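Long-range contact in rhamnosidase B (PDB 2OKX), which probably hydrolyses terminal alpha-L-rhamnose residues from rhamnose-containing glycosides, as a family 78 glycoside hydrolase with inversion of configuration: residues 923-934 / 945-956. Sequence-based numbering, arbitrary orientation. Where two conformers were deposited one is given.
Sequences GKLKLRIEAPED and IEGEVTQVKYMS. With CA (calcium ion), chain D.
The parallel strand pair at the outer edge of the C-terminal beta sheet pairs strand 924-932 with strand 946-954, residue for residue. The two axes run 12° apart, and ten backbone hydrogen bonds zip them together from Glu-946 N on Gly-923 O to Glu-933 N on Tyr-954 O. Further along, Val-952 N meets Ile-929 O at 2.7 Å in an almost straight bond (178°). At Gly-947 a CB would run into Leu-925 O, whereas glycine fits. On the face of Leu-927 and Ile-929, CD2 of Leu-927 lies alongside the Val-949 methyls, 4.0 Å from CG2, while strand 936-939, within the connection, brings Val-939 against Leu-927 and Ile-929. On the other face, Val-952 CG2 sits over one face of the guanidinium in one of the two modelled conformers of Arg-928, offset toward its rim, and Val-952 CG1 is 3.9 Å from Glu-930 OE1. The Tyr-954 ring folds back over the other strand because its CG stands between the backbone N and the carbonyl carbon (chi1 62°); CE1 comes 3.8 Å from Pro-932 CD, and the hydroxyl bonds to His-912 N. Lys-953 reaches past Glu-933 CA and, bent at its last torsion, sets NZ 2.7 Å from Glu-933 O, above the carbonyl plane; a water links NZ to Pro-932 O. Its own carbonyl O binds a calcium ion at 2.4 Å. A leucine in place of Lys-953 would probably leave Glu-933 O and the bridging water without their ammonium partner, and the turn after Pro-932 less firmly tied. Strand 912-921 pairs with the other side of 924-932, so the final strand forms one edge of a mixed sheet whose last two strands are joined by a parallel crossover connection.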
loop_
_atom_site.group_PDB
_atom_site.type_symbol
_atom_site.label_atom_id
_atom_site.label_comp_id
_atom_site.label_asym_id
_atom_site.label_seq_id
_atom_site.Cartn_x
_atom_site.Cartn_y
_atom_site.Cartn_z
ATOM N N GLY A 923 14.052 -11.379 43.726
ATOM C CA GLY A 923 15.377 -11.374 43.125
ATOM C C GLY A 923 15.860 -12.705 42.588
ATOM O O GLY A 923 17.050 -12.866 42.302
ATOM N N LYS A 924 14.951 -13.658 42.427
ATOM C CA LYS A 924 15.335 -14.973 41.933
ATOM C C LYS A 924 14.472 -15.454 40.773
ATOM O O LYS A 924 13.254 -15.578 40.896
ATOM C CB LYS A 924 15.284 -15.984 43.080
ATOM C CG LYS A 924 15.782 -17.374 42.714
ATOM C CD LYS A 924 15.794 -18.275 43.942
ATOM C CE LYS A 924 16.254 -19.682 43.591
ATOM N NZ LYS A 924 16.365 -20.546 44.800
ATOM N N LEU A 925 15.121 -15.736 39.649
ATOM C CA LEU A 925 14.437 -16.199 38.447
ATOM C C LEU A 925 14.627 -17.677 38.165
ATOM O O LEU A 925 15.591 -18.298 38.613
ATOM C CB LEU A 925 14.955 -15.458 37.209
ATOM C CG LEU A 925 14.504 -14.075 36.759
ATOM C CD1 LEU A 925 15.355 -13.661 35.561
ATOM C CD2 LEU A 925 13.030 -14.092 36.379
ATOM N N LYS A 926 13.689 -18.222 37.402
ATOM C CA LYS A 926 13.752 -19.591 36.929
ATOM C C LYS A 926 13.755 -19.306 35.424
ATOM O O LYS A 926 12.895 -18.566 34.935
ATOM C CB LYS A 926 12.498 -20.371 37.307
ATOM C CG LYS A 926 12.620 -21.859 37.055
ATOM C CD LYS A 926 11.283 -22.476 36.672
ATOM C CE LYS A 926 10.193 -22.174 37.687
ATOM N NZ LYS A 926 8.888 -22.760 37.262
ATOM N N LEU A 927 14.716 -19.863 34.696
ATOM C CA LEU A 927 14.827 -19.616 33.261
ATOM C C LEU A 927 15.087 -20.896 32.478
ATOM O O LEU A 927 15.939 -21.694 32.859
ATOM C CB LEU A 927 15.969 -18.618 33.006
ATOM C CG LEU A 927 16.497 -18.420 31.579
ATOM C CD1 LEU A 927 15.442 -17.722 30.740
ATOM C CD2 LEU A 927 17.778 -17.585 31.606
ATOM N N ARG A 928 14.347 -21.083 31.386
ATOM C CA ARG A 928 14.504 -22.255 30.530
ATOM C C ARG A 928 14.831 -21.768 29.116
ATOM O O ARG A 928 14.215 -20.820 28.609
ATOM C CB ARG A 928 13.206 -23.070 30.507
ATOM C CG ARG A 928 13.259 -24.334 29.651
ATOM C CD ARG A 928 11.858 -24.911 29.447
ATOM N NE ARG A 928 11.856 -26.147 28.664
ATOM C CZ ARG A 928 12.183 -27.343 29.145
ATOM N NH1 ARG A 928 12.543 -27.481 30.416
ATOM N NH2 ARG A 928 12.140 -28.406 28.353
ATOM N N ILE A 929 15.806 -22.419 28.491
ATOM C CA ILE A 929 16.241 -22.080 27.145
ATOM C C ILE A 929 16.312 -23.372 26.335
ATOM O O ILE A 929 16.887 -24.362 26.787
ATOM C CB ILE A 929 17.656 -21.452 27.163
ATOM C CG1 ILE A 929 17.645 -20.161 27.984
ATOM C CG2 ILE A 929 18.132 -21.178 25.737
ATOM C CD1 ILE A 929 19.037 -19.671 28.357
ATOM N N GLU A 930 15.726 -23.364 25.146
ATOM C CA GLU A 930 15.764 -24.540 24.290
ATOM C C GLU A 930 16.233 -24.093 22.915
ATOM O O GLU A 930 15.706 -23.134 22.348
ATOM C CB GLU A 930 14.377 -25.184 24.208
ATOM C CG GLU A 930 14.388 -26.581 23.609
ATOM C CD GLU A 930 13.127 -27.370 23.930
ATOM O OE1 GLU A 930 13.111 -28.591 23.653
ATOM O OE2 GLU A 930 12.158 -26.771 24.457
ATOM N N ALA A 931 17.238 -24.777 22.380
ATOM C CA ALA A 931 17.768 -24.420 21.070
ATOM C C ALA A 931 18.503 -25.603 20.451
ATOM O O ALA A 931 18.815 -26.567 21.141
ATOM C CB ALA A 931 18.715 -23.238 21.205
ATOM N N PRO A 932 18.762 -25.550 19.134
ATOM C CA PRO A 932 19.472 -26.636 18.446
ATOM C C PRO A 932 20.851 -26.812 19.083
ATOM O O PRO A 932 21.490 -25.834 19.459
ATOM C CB PRO A 932 19.540 -26.139 17.006
ATOM C CG PRO A 932 18.257 -25.361 16.869
ATOM C CD PRO A 932 18.244 -24.567 18.162
ATOM N N GLU A 933 21.299 -28.058 19.200
ATOM C CA GLU A 933 22.577 -28.383 19.834
ATOM C C GLU A 933 23.827 -27.681 19.312
ATOM O O GLU A 933 24.757 -27.443 20.076
ATOM C CB GLU A 933 22.806 -29.900 19.785
ATOM C CG GLU A 933 22.819 -30.465 18.375
ATOM C CD GLU A 933 22.948 -31.979 18.344
ATOM O OE1 GLU A 933 22.774 -32.561 17.252
ATOM O OE2 GLU A 933 23.223 -32.583 19.403
ATOM N N ASP A 934 23.855 -27.348 18.026
ATOM C CA ASP A 934 25.029 -26.704 17.442
ATOM C C ASP A 934 25.087 -25.189 17.624
ATOM O O ASP A 934 25.968 -24.528 17.088
ATOM C CB ASP A 934 25.119 -27.048 15.955
ATOM C CG ASP A 934 23.869 -26.673 15.199
ATOM O OD1 ASP A 934 22.761 -27.049 15.650
ATOM O OD2 ASP A 934 23.992 -26.009 14.150
ATOM N N ILE A 945 20.177 -10.217 39.882
ATOM C CA ILE A 945 19.239 -11.327 39.931
ATOM C C ILE A 945 19.957 -12.674 39.899
ATOM O O ILE A 945 20.888 -12.872 39.120
ATOM C CB ILE A 945 18.244 -11.245 38.732
ATOM C CG1 ILE A 945 17.492 -9.908 38.776
ATOM C CG2 ILE A 945 17.257 -12.394 38.774
ATOM C CD1 ILE A 945 16.654 -9.725 40.019
ATOM N N GLU A 946 19.524 -13.592 40.755
ATOM C CA GLU A 946 20.116 -14.923 40.799
ATOM C C GLU A 946 19.051 -15.868 40.268
ATOM O O GLU A 946 17.951 -15.429 39.937
ATOM C CB GLU A 946 20.507 -15.286 42.240
ATOM C CG GLU A 946 19.343 -15.484 43.198
ATOM C CD GLU A 946 19.769 -15.365 44.653
ATOM O OE1 GLU A 946 20.948 -15.641 44.953
ATOM O OE2 GLU A 946 18.923 -15.007 45.500
ATOM N N GLY A 947 19.356 -17.155 40.165
ATOM C CA GLY A 947 18.340 -18.061 39.668
ATOM C C GLY A 947 18.802 -19.405 39.151
ATOM O O GLY A 947 19.981 -19.753 39.230
ATOM N N GLU A 948 17.848 -20.153 38.610
ATOM C CA GLU A 948 18.094 -21.481 38.077
ATOM C C GLU A 948 17.869 -21.484 36.569
ATOM O O GLU A 948 16.778 -21.166 36.098
ATOM C CB GLU A 948 17.140 -22.470 38.742
ATOM C CG GLU A 948 17.384 -23.908 38.365
ATOM C CD GLU A 948 18.615 -24.491 39.038
ATOM O OE1 GLU A 948 19.037 -25.590 38.628
ATOM O OE2 GLU A 948 19.152 -23.861 39.977
ATOM N N VAL A 949 18.899 -21.849 35.814
ATOM C CA VAL A 949 18.796 -21.876 34.361
ATOM C C VAL A 949 18.825 -23.303 33.824
ATOM O O VAL A 949 19.753 -24.062 34.109
ATOM C CB VAL A 949 19.952 -21.087 33.704
ATOM C CG1 VAL A 949 19.787 -21.080 32.191
ATOM C CG2 VAL A 949 19.987 -19.670 34.242
ATOM N N THR A 950 17.799 -23.666 33.060
ATOM C CA THR A 950 17.722 -24.991 32.463
ATOM C C THR A 950 17.933 -24.823 30.963
ATOM O O THR A 950 17.102 -24.232 30.266
ATOM C CB THR A 950 16.352 -25.649 32.705
ATOM O OG1 THR A 950 16.129 -25.783 34.114
ATOM C CG2 THR A 950 16.301 -27.034 32.058
ATOM N N GLN A 951 19.060 -25.321 30.468
ATOM C CA GLN A 951 19.352 -25.208 29.054
ATOM C C GLN A 951 19.194 -26.559 28.381
ATOM O O GLN A 951 19.870 -27.530 28.735
ATOM C CB GLN A 951 20.767 -24.685 28.827
ATOM C CG GLN A 951 21.063 -24.454 27.355
ATOM C CD GLN A 951 22.454 -23.913 27.111
ATOM O OE1 GLN A 951 22.983 -23.153 27.917
ATOM N NE2 GLN A 951 23.048 -24.291 25.983
ATOM N N VAL A 952 18.290 -26.605 27.408
ATOM C CA VAL A 952 17.999 -27.818 26.668
ATOM C C VAL A 952 18.450 -27.700 25.212
ATOM O O VAL A 952 18.177 -26.699 24.548
ATOM C CB VAL A 952 16.480 -28.107 26.685
ATOM C CG1 VAL A 952 16.188 -29.366 25.903
ATOM C CG2 VAL A 952 15.982 -28.236 28.123
ATOM N N LYS A 953 19.152 -28.717 24.721
ATOM C CA LYS A 953 19.607 -28.726 23.335
ATOM C C LYS A 953 18.934 -29.881 22.608
ATOM O O LYS A 953 18.815 -30.978 23.159
ATOM C CB LYS A 953 21.123 -28.928 23.250
ATOM C CG LYS A 953 21.977 -27.714 23.575
ATOM C CD LYS A 953 23.452 -28.107 23.522
ATOM C CE LYS A 953 24.371 -26.899 23.601
ATOM N NZ LYS A 953 24.306 -26.052 22.375
ATOM N N TYR A 954 18.481 -29.643 21.382
ATOM C CA TYR A 954 17.869 -30.720 20.621
ATOM C C TYR A 954 18.567 -30.849 19.273
ATOM O O TYR A 954 19.314 -29.960 18.865
ATOM C CB TYR A 954 16.350 -30.512 20.453
ATOM C CG TYR A 954 15.913 -29.277 19.696
ATOM C CD1 TYR A 954 15.983 -28.009 20.275
ATOM C CD2 TYR A 954 15.382 -29.383 18.408
ATOM C CE1 TYR A 954 15.528 -26.873 19.588
ATOM C CE2 TYR A 954 14.928 -28.262 17.718
ATOM C CZ TYR A 954 15.004 -27.015 18.310
ATOM O OH TYR A 954 14.562 -25.916 17.617
ATOM N N MET A 955 18.338 -31.967 18.596
ATOM C CA MET A 955 18.965 -32.230 17.310
ATOM C C MET A 955 18.496 -31.346 16.169
ATOM O O MET A 955 17.326 -30.976 16.091
ATOM C CB MET A 955 18.750 -33.688 16.922
ATOM C CG MET A 955 19.466 -34.667 17.815
ATOM S SD MET A 955 19.092 -36.354 17.330
ATOM C CE MET A 955 19.771 -36.375 15.669
ATOM N N SER A 956 19.424 -31.019 15.279
ATOM C CA SER A 956 19.123 -30.197 14.116
ATOM C C SER A 956 18.317 -31.035 13.123
ATOM O O SER A 956 17.403 -30.481 12.477
ATOM C CB SER A 956 20.420 -29.714 13.464
ATOM O OG SER A 956 21.226 -29.009 14.396
ATOM O OXT SER A 956 18.620 -32.242 12.995
HETATM CA CA CA D . 19.459 -32.827 24.466
HETATM O O HOH W 1 22.079 -24.601 21.653
#